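Local coordinates for sensor protein (Bacteroides thetaiotaomicron, PDB 2X7X) that binds beta-D-fructose through this periplasmic domain of a hybrid two-component sensor that probably works as a histidine kinase and transcription regulator, at residues N229-V234 and T279-M284; H21-E26 and D250-L255; N119-S124 and Q148-A153. All coordinates share one frame; numbering follows the deposited sequence.

Contact 1: N229-V234 and T279-M284. With PO4 (phosphate ion), chain H.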
loop_
_atom_site.group_PDB
_atom_site.type_symbol
_atom_site.label_atom_id
_atom_site.label_comp_id
_atom_site.label_asym_id
_atom_site.label_seq_id
_atom_site.Cartn_x
_atom_site.Cartn_y
_atom_site.Cartn_z
ATOM N N ASN A 229 1.702 -3.275 15.558
ATOM C CA ASN A 229 2.241 -1.987 15.111
ATOM C C ASN A 229 1.202 -0.892 14.803
ATOM O O ASN A 229 -0.009 -1.070 15.028
ATOM C CB ASN A 229 3.193 -2.211 13.932
ATOM C CG ASN A 229 4.410 -3.066 14.311
ATOM O OD1 ASN A 229 4.966 -2.945 15.406
ATOM N ND2 ASN A 229 4.820 -3.930 13.404
ATOM N N GLY A 230 1.684 0.240 14.286
ATOM C CA GLY A 230 0.862 1.441 14.084
ATOM C C GLY A 230 -0.328 1.306 13.162
ATOM O O GLY A 230 -1.446 1.687 13.512
ATOM N N LEU A 231 -0.083 0.769 11.973
ATOM C CA LEU A 231 -1.145 0.541 10.991
ATOM C C LEU A 231 -2.316 -0.200 11.634
ATOM O O LEU A 231 -3.468 0.235 11.547
ATOM C CB LEU A 231 -0.595 -0.232 9.797
ATOM C CG LEU A 231 -1.536 -0.516 8.625
ATOM C CD1 LEU A 231 -2.228 0.757 8.096
ATOM C CD2 LEU A 231 -0.776 -1.227 7.502
ATOM N N GLU A 232 -1.994 -1.299 12.307
ATOM C CA GLU A 232 -2.975 -2.133 12.999
ATOM C C GLU A 232 -3.739 -1.357 14.073
ATOM O O GLU A 232 -4.946 -1.542 14.239
ATOM C CB GLU A 232 -2.285 -3.387 13.575
ATOM C CG GLU A 232 -3.116 -4.212 14.557
ATOM C CD GLU A 232 -2.595 -5.654 14.725
ATOM O OE1 GLU A 232 -2.268 -6.064 15.872
ATOM O OE2 GLU A 232 -2.523 -6.376 13.701
ATOM N N LEU A 233 -3.031 -0.480 14.786
ATOM C CA LEU A 233 -3.647 0.392 15.791
ATOM C C LEU A 233 -4.639 1.417 15.214
ATOM O O LEU A 233 -5.590 1.829 15.898
ATOM C CB LEU A 233 -2.576 1.100 16.619
ATOM C CG LEU A 233 -1.726 0.233 17.549
ATOM C CD1 LEU A 233 -0.662 1.092 18.255
ATOM C CD2 LEU A 233 -2.567 -0.558 18.562
ATOM N N VAL A 234 -4.414 1.828 13.969
ATOM C CA VAL A 234 -5.344 2.712 13.289
ATOM C C VAL A 234 -6.556 1.914 12.857
ATOM O O VAL A 234 -7.706 2.336 13.074
ATOM C CB VAL A 234 -4.718 3.378 12.059
ATOM C CG1 VAL A 234 -5.738 4.227 11.353
ATOM C CG2 VAL A 234 -3.548 4.217 12.464
ATOM N N THR A 279 -9.262 7.054 6.948
ATOM C CA THR A 279 -9.584 7.207 5.532
ATOM C C THR A 279 -8.660 6.401 4.595
ATOM O O THR A 279 -9.082 6.026 3.500
ATOM C CB THR A 279 -9.646 8.720 5.098
ATOM O OG1 THR A 279 -8.343 9.176 4.712
ATOM C CG2 THR A 279 -10.157 9.624 6.252
ATOM N N ASN A 280 -7.425 6.117 5.015
ATOM C CA ASN A 280 -6.479 5.414 4.144
ATOM C C ASN A 280 -5.803 4.164 4.704
ATOM O O ASN A 280 -4.883 3.623 4.086
ATOM C CB ASN A 280 -5.400 6.379 3.616
ATOM C CG ASN A 280 -4.424 6.862 4.703
ATOM O OD1 ASN A 280 -4.296 6.281 5.791
ATOM N ND2 ASN A 280 -3.729 7.934 4.391
ATOM N N ALA A 281 -6.229 3.710 5.873
ATOM C CA ALA A 281 -5.538 2.585 6.516
ATOM C C ALA A 281 -5.771 1.268 5.771
ATOM O O ALA A 281 -4.845 0.460 5.605
ATOM C CB ALA A 281 -5.936 2.471 7.989
ATOM N N HIS A 282 -7.007 1.082 5.301
ATOM C CA HIS A 282 -7.394 -0.123 4.572
ATOM C C HIS A 282 -6.580 -0.364 3.287
ATOM O O HIS A 282 -6.021 -1.455 3.121
ATOM C CB HIS A 282 -8.903 -0.125 4.299
ATOM C CG HIS A 282 -9.431 -1.421 3.769
ATOM N ND1 HIS A 282 -10.519 -1.487 2.922
ATOM C CD2 HIS A 282 -9.022 -2.699 3.956
ATOM C CE1 HIS A 282 -10.761 -2.748 2.614
ATOM N NE2 HIS A 282 -9.863 -3.504 3.223
ATOM N N VAL A 283 -6.498 0.624 2.391
ATOM C CA VAL A 283 -5.718 0.412 1.168
ATOM C C VAL A 283 -4.249 0.209 1.477
ATOM O O VAL A 283 -3.582 -0.549 0.794
ATOM C CB VAL A 283 -5.879 1.509 0.068
ATOM C CG1 VAL A 283 -7.341 1.727 -0.281
ATOM C CG2 VAL A 283 -5.197 2.806 0.460
ATOM N N MET A 284 -3.754 0.868 2.522
ATOM C CA MET A 284 -2.372 0.682 2.928
ATOM C C MET A 284 -2.139 -0.745 3.379
ATOM O O MET A 284 -1.111 -1.320 3.059
ATOM C CB MET A 284 -1.925 1.675 4.011
ATOM C CG MET A 284 -0.403 1.745 4.102
ATOM S SD MET A 284 0.326 2.729 5.422
ATOM C CE MET A 284 2.011 2.128 5.434
HETATM P P PO4 H . -13.398 0.666 1.803
HETATM O O1 PO4 H . -13.865 1.067 0.421
HETATM O O2 PO4 H . -14.350 1.198 2.848
HETATM O O3 PO4 H . -13.362 -0.841 1.896
HETATM O O4 PO4 H . -12.013 1.196 2.081
#
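Leu231 and Val234 press two methyl groups onto Ala281, joining the short helix 230-235 to the first turn of the long C-terminal helix 281-304 in the mixed-sheet lobe of this periplasmic binding protein fold. No hydrogen bond crosses; one methyl also meets a backbone carbonyl. From Val234, CG1 lies 3.8 Å from Ala281 CB. Leu231 reaches out with CG anti to its backbone N (chi1 -177°), and its CD1 settles into the angle between two residues one helical turn apart. On one of them it meets the backbone, with Leu231 CD1 3.6 Å from Ala281 O; on the other it meets the sulfur, Met284 SD, at 4.2 Å. The extended Met284 chain runs past this methyl, so Leu231 touches its side and not its terminal CE.

Both helices pack on the sheet. Leu231 and Met284 both touch Val276 on strand 275-277, Val234 rests on Thr242, and Met284 also meets Ile244, so the two helices share one buried surface. The turns that lead into them are fixed by asparagines at both N-cap positions, neither of which caps its own helix. Asn280 bonds back to Asp277 N and Val275 O, tying helix 281-304 to the strand before it, while Asn229 bonds to Pro225 O and to Ser18 of helix 18-31 in the other lobe.

The start of helix 281-304 also faces the second subunit, where Met284 packs on Gln287 of that chain. His282 leaves the helix away from Leu231 and meets a phosphate, probably from the crystallisation liquor, that is also bonded to Val275 N of the second subunit. The phosphorus lies in the imidazole plane, at the ring edge; His282 ND1 donates an almost straight bond to phosphate O4 (3.2 Å, 171°) and a weak, bent one to O3.

Contact 2: H21-E26 and D250-L255; sequences HKMNDE and DKVLQL
Glu26 and Asp250 bring helices 18-31 and 249-260 closest, with CA atoms 5.5 Å apart, yet Glu26 O and Asp250 N stay 3.8 Å from each other and form no hydrogen bond. Nearer the sheet a single methyl contact joins the helices, Met23 CE standing 4.0 Å from Val252 CG2. Met23 starts out across the line to the other helix, but with CG anti to its backbone N (chi1 179°) and the rest of the chain fully extended it carries its terminal methyl over to Val252, the two side chains crossing at about a right angle.

The looser, more open side lies at partly exposed Lys22, whose NZ makes a 3.5 Å salt bridge to Glu26 OE1. Glu26 OE2 bonds to Thr247 OG1, which Lys22 NZ shares, and to Gly249 N, at the start of helix 249-260, where the helix dipole would probably favour a negative charge. A phosphate, probably from the crystallisation liquor, lies beside Glu26. The like charges Glu26 OE2 and Asp250 OD2 stand 5.2 Å apart; Asp250 has a long, weak ion pair with Lys297 of the second subunit.

Around the contact, Leu253 and Asp250 touch Glu30 further along helix 18-31. On the sheet side, Met23 and Val252 both rest on Val93 of strand 90-93, and Val252 also on Ile106 of strand 104-108.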
loop_
_atom_site.group_PDB
_atom_site.type_symbol
_atom_site.label_atom_id
_atom_site.label_comp_id
_atom_site.label_asym_id
_atom_site.label_seq_id
_atom_site.Cartn_x
_atom_site.Cartn_y
_atom_site.Cartn_z
ATOM N N HIS A 21 14.170 -3.715 13.460
ATOM C CA HIS A 21 14.086 -5.029 12.835
ATOM C C HIS A 21 13.776 -4.917 11.347
ATOM O O HIS A 21 14.470 -5.503 10.516
ATOM C CB HIS A 21 13.055 -5.911 13.533
ATOM C CG HIS A 21 13.191 -7.361 13.194
ATOM N ND1 HIS A 21 14.135 -8.178 13.786
ATOM C CD2 HIS A 21 12.519 -8.141 12.309
ATOM C CE1 HIS A 21 14.032 -9.399 13.286
ATOM N NE2 HIS A 21 13.060 -9.404 12.389
ATOM N N LYS A 22 12.759 -4.126 11.020
ATOM C CA LYS A 22 12.380 -3.909 9.633
ATOM C C LYS A 22 13.498 -3.275 8.782
ATOM O O LYS A 22 13.705 -3.672 7.631
ATOM C CB LYS A 22 11.110 -3.066 9.545
ATOM C CG LYS A 22 10.448 -3.148 8.182
ATOM C CD LYS A 22 9.455 -2.048 7.966
ATOM C CE LYS A 22 9.079 -1.970 6.505
ATOM N NZ LYS A 22 8.956 -0.554 6.070
ATOM N N MET A 23 14.195 -2.287 9.337
ATOM C CA MET A 23 15.291 -1.631 8.624
ATOM C C MET A 23 16.474 -2.591 8.409
ATOM O O MET A 23 16.982 -2.715 7.289
ATOM C CB MET A 23 15.744 -0.377 9.372
ATOM C CG MET A 23 16.900 0.369 8.737
ATOM S SD MET A 23 17.554 1.622 9.855
ATOM C CE MET A 23 18.882 2.276 8.877
ATOM N N ASN A 24 16.899 -3.257 9.481
ATOM C CA ASN A 24 17.959 -4.253 9.406
ATOM C C ASN A 24 17.734 -5.259 8.274
ATOM O O ASN A 24 18.539 -5.337 7.340
ATOM C CB ASN A 24 18.092 -4.971 10.747
ATOM C CG ASN A 24 18.555 -4.045 11.864
ATOM O OD1 ASN A 24 19.042 -2.939 11.615
ATOM N ND2 ASN A 24 18.412 -4.499 13.102
ATOM N N ASP A 25 16.622 -5.993 8.357
ATOM C CA ASP A 25 16.228 -6.965 7.339
ATOM C C ASP A 25 16.239 -6.375 5.946
ATOM O O ASP A 25 16.536 -7.082 4.994
ATOM C CB ASP A 25 14.832 -7.527 7.611
ATOM C CG ASP A 25 14.769 -8.393 8.858
ATOM O OD1 ASP A 25 13.643 -8.801 9.204
ATOM O OD2 ASP A 25 15.813 -8.661 9.499
ATOM N N GLU A 26 15.906 -5.093 5.820
ATOM C CA GLU A 26 15.924 -4.419 4.513
ATOM C C GLU A 26 17.349 -4.207 4.004
ATOM O O GLU A 26 17.583 -4.179 2.801
ATOM C CB GLU A 26 15.186 -3.072 4.565
ATOM C CG GLU A 26 13.692 -3.125 4.267
ATOM C CD GLU A 26 12.939 -1.849 4.656
ATOM O OE1 GLU A 26 11.751 -1.738 4.297
ATOM O OE2 GLU A 26 13.507 -0.951 5.314
ATOM N N ASP A 250 16.943 -0.542 2.084
ATOM C CA ASP A 250 17.545 -0.676 0.760
ATOM C C ASP A 250 18.270 0.586 0.264
ATOM O O ASP A 250 19.357 0.493 -0.315
ATOM C CB ASP A 250 16.496 -1.121 -0.270
ATOM C CG ASP A 250 15.404 -0.094 -0.480
ATOM O OD1 ASP A 250 15.051 0.156 -1.659
ATOM O OD2 ASP A 250 14.903 0.456 0.533
ATOM N N LYS A 251 17.669 1.756 0.486
ATOM C CA LYS A 251 18.271 3.014 0.049
ATOM C C LYS A 251 19.491 3.366 0.898
ATOM O O LYS A 251 20.355 4.127 0.460
ATOM C CB LYS A 251 17.249 4.155 0.055
ATOM C CG LYS A 251 16.291 4.176 -1.150
ATOM C CD LYS A 251 15.499 5.489 -1.183
ATOM C CE LYS A 251 14.230 5.391 -2.034
ATOM N NZ LYS A 251 14.538 5.459 -3.485
ATOM N N VAL A 252 19.548 2.809 2.108
ATOM C CA VAL A 252 20.689 2.985 3.000
ATOM C C VAL A 252 21.880 2.233 2.440
ATOM O O VAL A 252 22.967 2.791 2.343
ATOM C CB VAL A 252 20.384 2.501 4.440
ATOM C CG1 VAL A 252 21.653 2.397 5.273
ATOM C CG2 VAL A 252 19.407 3.431 5.113
ATOM N N LEU A 253 21.674 0.975 2.058
ATOM C CA LEU A 253 22.749 0.188 1.476
ATOM C C LEU A 253 23.222 0.704 0.115
ATOM O O LEU A 253 24.423 0.697 -0.158
ATOM C CB LEU A 253 22.383 -1.287 1.380
ATOM C CG LEU A 253 23.638 -2.159 1.202
ATOM C CD1 LEU A 253 24.536 -2.121 2.445
ATOM C CD2 LEU A 253 23.275 -3.577 0.869
ATOM N N GLN A 254 22.292 1.148 -0.727
ATOM C CA GLN A 254 22.653 1.720 -2.018
ATOM C C GLN A 254 23.588 2.900 -1.847
ATOM O O GLN A 254 24.468 3.133 -2.678
ATOM C CB GLN A 254 21.417 2.154 -2.797
ATOM C CG GLN A 254 21.062 1.237 -3.952
ATOM C CD GLN A 254 19.617 0.774 -3.887
ATOM O OE1 GLN A 254 19.344 -0.357 -3.476
ATOM N NE2 GLN A 254 18.682 1.651 -4.264
ATOM N N LEU A 255 23.387 3.639 -0.763
ATOM C CA LEU A 255 24.230 4.772 -0.431
ATOM C C LEU A 255 25.615 4.268 -0.039
ATOM O O LEU A 255 26.618 4.760 -0.551
ATOM C CB LEU A 255 23.595 5.581 0.703
ATOM C CG LEU A 255 24.219 6.888 1.195
ATOM C CD1 LEU A 255 24.339 7.927 0.080
ATOM C CD2 LEU A 255 23.386 7.431 2.354
#

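Contact 3: N119-S124 and Q148-A153; sequences NYIASS and QGFMAA
Asn119 and Ala153 bring helices 110-124 and 141-155 to a CA separation of 6.0 Å, the nearest backbone approach here. The alanine methyl points at the neighbouring helix and its small size permits the closeness: Ala153 CB lies 3.6 Å from Asn119 OD1 and 4.0 Å from the backbone N of the same asparagine. Asn119 leaves its helix alongside the neighbour, and with CG beside its own backbone N (chi1 -76°) the amide comes round to Ala153, where the oxygen ends against the methyl.

That oxygen has a second task. A single water donates one hydrogen bond to Asn119 OD1 (2.9 Å) and its other to Ala153 O (2.8 Å), bridging a side chain of one helix to the main chain of the other. Ala153 lies in the last turn of helix 141-155, where carbonyls run short of amides further along the helix, and the water serves this one.

On the sheet side the contact is apolar and less intimate. Ile121 sends CD1 to within 4.5 Å of Phe150 CE1, approaching the ring obliquely. Phe150, its CG anti to the backbone N (chi1 162°), leans toward the sheet, where it also meets the ring of Tyr193 with the planes at about 50°. Ile121 and Phe150 both rest on Ile131 of strand 128-135, the strand that connects the two helices in the chain, so this is a helix-strand-helix unit with both helices on the same face of the sheet. Fructose-binding Arg146 belongs to helix 141-155 as well.

No direct hydrogen bond crosses between the segments. They are held by close packing of Ala153 on Asn119 and of Ile121 on Phe150, with one water bridging two acceptors that could not bond to each other.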
loop_
_atom_site.group_PDB
_atom_site.type_symbol
_atom_site.label_atom_id
_atom_site.label_comp_id
_atom_site.label_asym_id
_atom_site.label_seq_id
_atom_site.Cartn_x
_atom_site.Cartn_y
_atom_site.Cartn_z
ATOM N N ASN A 119 -0.513 20.241 12.875
ATOM C CA ASN A 119 -1.569 20.678 11.968
ATOM C C ASN A 119 -2.751 19.711 11.975
ATOM O O ASN A 119 -3.897 20.141 11.975
ATOM C CB ASN A 119 -1.073 20.930 10.531
ATOM C CG ASN A 119 -0.280 22.252 10.378
ATOM O OD1 ASN A 119 -0.437 23.202 11.153
ATOM N ND2 ASN A 119 0.594 22.288 9.376
ATOM N N TYR A 120 -2.468 18.414 11.994
ATOM C CA TYR A 120 -3.513 17.420 11.986
ATOM C C TYR A 120 -4.385 17.500 13.255
ATOM O O TYR A 120 -5.611 17.426 13.168
ATOM C CB TYR A 120 -2.931 16.018 11.788
ATOM C CG TYR A 120 -3.977 14.945 11.895
ATOM C CD1 TYR A 120 -4.597 14.434 10.761
ATOM C CD2 TYR A 120 -4.376 14.464 13.151
ATOM C CE1 TYR A 120 -5.585 13.456 10.875
ATOM C CE2 TYR A 120 -5.349 13.501 13.271
ATOM C CZ TYR A 120 -5.951 12.998 12.137
ATOM O OH TYR A 120 -6.928 12.035 12.276
ATOM N N ILE A 121 -3.760 17.661 14.415
ATOM C CA ILE A 121 -4.494 17.816 15.651
ATOM C C ILE A 121 -5.325 19.115 15.681
ATOM O O ILE A 121 -6.492 19.112 16.112
ATOM C CB ILE A 121 -3.554 17.739 16.870
ATOM C CG1 ILE A 121 -2.873 16.358 16.947
ATOM C CG2 ILE A 121 -4.323 18.025 18.157
ATOM C CD1 ILE A 121 -1.749 16.241 17.975
ATOM N N ALA A 122 -4.730 20.223 15.233
ATOM C CA ALA A 122 -5.410 21.525 15.249
ATOM C C ALA A 122 -6.651 21.499 14.374
ATOM O O ALA A 122 -7.679 22.081 14.725
ATOM C CB ALA A 122 -4.465 22.649 14.815
ATOM N N SER A 123 -6.549 20.809 13.248
ATOM C CA SER A 123 -7.653 20.650 12.322
ATOM C C SER A 123 -8.745 19.752 12.926
ATOM O O SER A 123 -9.932 20.050 12.825
ATOM C CB SER A 123 -7.119 20.108 10.984
ATOM O OG SER A 123 -8.122 19.490 10.201
ATOM N N SER A 124 -8.332 18.673 13.587
ATOM C CA SER A 124 -9.257 17.714 14.159
ATOM C C SER A 124 -10.000 18.259 15.380
ATOM O O SER A 124 -11.164 17.910 15.609
ATOM C CB SER A 124 -8.520 16.424 14.507
ATOM O OG SER A 124 -9.380 15.520 15.177
ATOM N N GLN A 148 9.805 20.535 18.296
ATOM C CA GLN A 148 9.962 21.890 17.757
ATOM C C GLN A 148 8.934 22.166 16.655
ATOM O O GLN A 148 8.295 23.228 16.636
ATOM C CB GLN A 148 11.371 22.097 17.203
ATOM C CG GLN A 148 12.456 22.283 18.230
ATOM C CD GLN A 148 13.867 21.952 17.687
ATOM O OE1 GLN A 148 14.783 21.668 18.462
ATOM N NE2 GLN A 148 14.039 21.981 16.354
ATOM N N GLY A 149 8.788 21.196 15.750
ATOM C CA GLY A 149 7.926 21.319 14.582
ATOM C C GLY A 149 6.491 21.388 15.023
ATOM O O GLY A 149 5.694 22.134 14.468
ATOM N N PHE A 150 6.175 20.619 16.050
ATOM C CA PHE A 150 4.841 20.606 16.608
ATOM C C PHE A 150 4.509 21.927 17.291
ATOM O O PHE A 150 3.378 22.401 17.190
ATOM C CB PHE A 150 4.728 19.448 17.591
ATOM C CG PHE A 150 3.584 19.558 18.536
ATOM C CD1 PHE A 150 2.290 19.323 18.104
ATOM C CD2 PHE A 150 3.807 19.880 19.862
ATOM C CE1 PHE A 150 1.235 19.404 18.979
ATOM C CE2 PHE A 150 2.752 19.981 20.750
ATOM C CZ PHE A 150 1.464 19.742 20.312
ATOM N N MET A 151 5.484 22.500 18.001
ATOM C CA MET A 151 5.302 23.815 18.619
ATOM C C MET A 151 5.156 24.907 17.560
ATOM O O MET A 151 4.366 25.847 17.730
ATOM C CB MET A 151 6.437 24.167 19.584
ATOM C CG MET A 151 6.471 23.319 20.868
ATOM S SD MET A 151 4.892 23.153 21.752
ATOM C CE MET A 151 4.952 24.526 22.901
ATOM N N ALA A 152 5.884 24.767 16.455
ATOM C CA ALA A 152 5.815 25.770 15.396
ATOM C C ALA A 152 4.403 25.829 14.807
ATOM O O ALA A 152 3.843 26.910 14.617
ATOM C CB ALA A 152 6.859 25.499 14.307
ATOM N N ALA A 153 3.841 24.652 14.543
ATOM C CA ALA A 153 2.514 24.517 13.971
ATOM C C ALA A 153 1.443 25.075 14.886
ATOM O O ALA A 153 0.617 25.868 14.449
ATOM C CB ALA A 153 2.213 23.051 13.645
HETATM O O HOH W 1 0.018 25.981 11.727
#

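In the fold
The three contacts fall in both lobes of the periplasmic binding protein fold. Contact 2 packs two helices on the parallel sheet; contacts 1 and 3, with centres about 21 Å apart, belong to the lobe built on the mixed sheet. Contacts 2 and 3 lie on opposite sides of the chain's centre, about 30 Å between centres. Contact 2 joins residues 21-26 to 250-255, and contact 3 forms entirely within that span; contact 1 alternates with contact 2 along the chain. The chain thus passes repeatedly between lobes, with fructose bound by residues from both, and contact 1 joins the sugar-binding body to helix 281-304, which probably leads toward the membrane.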